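PDB 5Z6P: B-agarase from Agarivorans gilvus, which probably hydrolyses the beta-galactosidic linkages of agarose as a family 50 glycoside hydrolase. Local coordinates for residues 358-361 against 362-366. Residues are numbered along the deposited sequence; the frame is centred on the assembly and turned at random.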
ATOM      1  N   GLU A 358       6.928  23.440  16.400  1.00 25.43           N
ATOM      2  CA  GLU A 358       6.260  23.712  17.661  1.00 24.05           C
ATOM      3  C   GLU A 358       4.809  23.204  17.693  1.00 24.07           C
ATOM      4  O   GLU A 358       4.303  22.798  18.742  1.00 22.17           O
ATOM      5  CB  GLU A 358       6.308  25.211  17.952  1.00 31.57           C
ATOM      6  CG  GLU A 358       7.729  25.731  18.185  1.00 33.85           C
ATOM      7  CD  GLU A 358       7.796  27.238  18.354  1.00 42.48           C
ATOM      8  OE1 GLU A 358       8.082  27.936  17.361  1.00 41.58           O
ATOM      9  OE2 GLU A 358       7.570  27.722  19.481  1.00 47.87           O
ATOM     10  N   VAL A 359       4.144  23.226  16.547  1.00 22.48           N
ATOM     11  CA  VAL A 359       2.793  22.686  16.462  1.00 21.11           C
ATOM     12  C   VAL A 359       2.805  21.187  16.754  1.00 20.85           C
ATOM     13  O   VAL A 359       1.966  20.682  17.493  1.00 22.23           O
ATOM     14  CB  VAL A 359       2.174  22.940  15.080  1.00 21.53           C
ATOM     15  CG1 VAL A 359       0.839  22.232  14.957  1.00 20.66           C
ATOM     16  CG2 VAL A 359       2.007  24.419  14.860  1.00 22.49           C
ATOM     17  N   ARG A 360       3.777  20.480  16.186  1.00 22.83           N
ATOM     18  CA  ARG A 360       3.864  19.034  16.386  1.00 18.58           C
ATOM     19  C   ARG A 360       4.158  18.677  17.835  1.00 18.42           C
ATOM     20  O   ARG A 360       3.475  17.840  18.408  1.00 21.75           O
ATOM     21  CB  ARG A 360       4.924  18.412  15.478  1.00 19.23           C
ATOM     22  CG  ARG A 360       5.246  16.956  15.837  1.00 20.02           C
ATOM     23  CD  ARG A 360       4.012  16.051  15.723  1.00 19.33           C
ATOM     24  NE  ARG A 360       3.524  15.989  14.355  1.00 17.58           N
ATOM     25  CZ  ARG A 360       3.944  15.111  13.449  1.00 21.98           C
ATOM     26  NH1 ARG A 360       4.859  14.200  13.765  1.00 18.49           N
ATOM     27  NH2 ARG A 360       3.441  15.139  12.221  1.00 21.71           N
ATOM     28  N   ARG A 361       5.167  19.309  18.425  1.00 18.22           N
ATOM     29  CA  ARG A 361       5.520  19.039  19.816  1.00 19.58           C
ATOM     30  C   ARG A 361       4.347  19.298  20.768  1.00 17.72           C
ATOM     31  O   ARG A 361       4.138  18.550  21.724  1.00 18.73           O
ATOM     32  CB  ARG A 361       6.747  19.872  20.229  1.00 22.11           C
ATOM     33  CG  ARG A 361       7.166  19.729  21.687  1.00 19.85           C
ATOM     34  CD  ARG A 361       7.332  18.279  22.096  1.00 21.00           C
ATOM     35  NE  ARG A 361       7.732  18.106  23.494  1.00 21.27           N
ATOM     36  CZ  ARG A 361       6.889  17.968  24.514  1.00 23.20           C
ATOM     37  NH1 ARG A 361       5.579  17.995  24.319  1.00 24.52           N
ATOM     38  NH2 ARG A 361       7.356  17.792  25.738  1.00 22.57           N
ATOM     39  N   ALA A 362       3.571  20.337  20.497  1.00 19.91           N
ATOM     40  CA  ALA A 362       2.424  20.649  21.352  1.00 18.36           C
ATOM     41  C   ALA A 362       1.284  19.622  21.219  1.00 21.07           C
ATOM     42  O   ALA A 362       0.335  19.631  22.005  1.00 18.60           O
ATOM     43  CB  ALA A 362       1.914  22.034  21.054  1.00 23.22           C
ATOM     44  N   MET A 363       1.373  18.724  20.239  1.00 18.21           N
ATOM     45  CA  MET A 363       0.347  17.678  20.126  1.00 19.40           C
ATOM     46  C   MET A 363       0.484  16.640  21.234  1.00 18.71           C
ATOM     47  O   MET A 363      -0.486  15.975  21.597  1.00 16.49           O
ATOM     48  CB  MET A 363       0.415  16.977  18.765  1.00 19.52           C
ATOM     49  CG  MET A 363      -0.060  17.794  17.578  1.00 17.33           C
ATOM     50  SD  MET A 363       0.164  16.899  16.010  1.00 21.89           S
ATOM     51  CE  MET A 363      -1.115  15.665  16.136  1.00 19.25           C
ATOM     52  N   TYR A 364       1.695  16.488  21.759  1.00 17.11           N
ATOM     53  CA  TYR A 364       1.947  15.448  22.746  1.00 17.70           C
ATOM     54  C   TYR A 364       1.698  15.925  24.173  1.00 19.10           C
ATOM     55  O   TYR A 364       2.308  16.886  24.642  1.00 20.07           O
ATOM     56  CB  TYR A 364       3.379  14.909  22.609  1.00 16.58           C
ATOM     57  CG  TYR A 364       3.687  14.403  21.219  1.00 15.38           C
ATOM     58  CD1 TYR A 364       3.235  13.159  20.794  1.00 15.41           C
ATOM     59  CD2 TYR A 364       4.409  15.180  20.319  1.00 18.91           C
ATOM     60  CE1 TYR A 364       3.507  12.694  19.521  1.00 16.20           C
ATOM     61  CE2 TYR A 364       4.676  14.726  19.029  1.00 17.54           C
ATOM     62  CZ  TYR A 364       4.221  13.484  18.639  1.00 17.67           C
ATOM     63  OH  TYR A 364       4.492  13.025  17.372  1.00 17.30           O
ATOM     64  N   GLN A 365       0.781  15.246  24.850  1.00 19.09           N
ATOM     65  CA  GLN A 365       0.542  15.470  26.266  1.00 18.15           C
ATOM     66  C   GLN A 365       1.723  14.993  27.106  1.00 22.52           C
ATOM     67  O   GLN A 365       2.019  15.569  28.143  1.00 24.15           O
ATOM     68  CB  GLN A 365      -0.727  14.752  26.723  1.00 19.44           C
ATOM     69  CG  GLN A 365      -2.022  15.343  26.230  1.00 16.52           C
ATOM     70  CD  GLN A 365      -3.235  14.598  26.770  1.00 20.43           C
ATOM     71  OE1 GLN A 365      -3.161  13.418  27.113  1.00 24.74           O
ATOM     72  NE2 GLN A 365      -4.358  15.282  26.839  1.00 22.72           N
ATOM     73  N   TRP A 366       2.380  13.924  26.667  1.00 20.70           N
ATOM     74  CA  TRP A 366       3.539  13.402  27.379  1.00 18.10           C
ATOM     75  C   TRP A 366       4.660  12.928  26.461  1.00 22.33           C
ATOM     76  O   TRP A 366       4.441  12.179  25.511  1.00 15.44           O
ATOM     77  CB  TRP A 366       3.131  12.253  28.289  1.00 20.26           C
ATOM     78  CG  TRP A 366       4.276  11.614  29.007  1.00 20.69           C
ATOM     79  CD1 TRP A 366       4.809  12.001  30.204  1.00 22.61           C
ATOM     80  CD2 TRP A 366       5.022  10.460  28.593  1.00 20.32           C
ATOM     81  NE1 TRP A 366       5.842  11.167  30.551  1.00 21.91           N
ATOM     82  CE2 TRP A 366       5.995  10.214  29.579  1.00 21.87           C
ATOM     83  CE3 TRP A 366       4.970   9.617  27.474  1.00 20.07           C
ATOM     84  CZ2 TRP A 366       6.903   9.160  29.487  1.00 18.29           C
ATOM     85  CZ3 TRP A 366       5.865   8.576  27.390  1.00 18.04           C
ATOM     86  CH2 TRP A 366       6.822   8.358  28.392  1.00 18.46           C
TER
HETATM   87  O   HOH W   1       4.191  17.649  26.908  1.00 28.47           O
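The C-terminal residues of helix 353-361 run straight into a type I beta turn from Arg-361 to Tyr-364, and the change of backbone pattern illustrates how hydrogen bonding shortens from i-4 to i-3 as a chain enters a turn, here at the start of the loop before strand 378-384. Ala-362 N still makes the i to i-4 bond of an alpha helix, 3.1 Å to Glu-358 O. The next two amides reach back only three residues: Met-363 N lies 2.9 Å from Arg-360 O, and Tyr-364 N lies 3.2 Å from Arg-361 O.

Tyr-364 packs back against both the backbone and the side chain of Arg-360. With CG anti to its carbonyl carbon (chi1 -56°), it swings its ring beside the last helical turn, where CE2 comes 3.4 Å from Arg-360 O. The bent chain of Arg-360 crosses the tyrosine obliquely, its CD lying against CE2 and 3.5 Å from Tyr-364 OH, while the guanidinium is turned steeply, 75°, against the ring plane. Met-363 SD approaches Arg-360 NE at 3.9 Å. The polar ends of Arg-360 and Tyr-364 converge on one acceptor, Ile-316 O, which ties the turn to strand 315-325; the tyrosine hydroxyl is also bonded to Thr-723 OG1, in a part of the chain far along the sequence.

The chain of Arg-361, bent at chi2, brings NH1 toward Tyr-364 O. A water in the plane of its guanidinium accepts from Arg-361 NH1 at 3.0 Å and donates to Tyr-364 O, bridging the first and last residues of the turn. Such a succession, an i to i-4 bond followed by i to i-3 bonds, is characteristic of a type I turn continuing from the C-terminal residues of a helix.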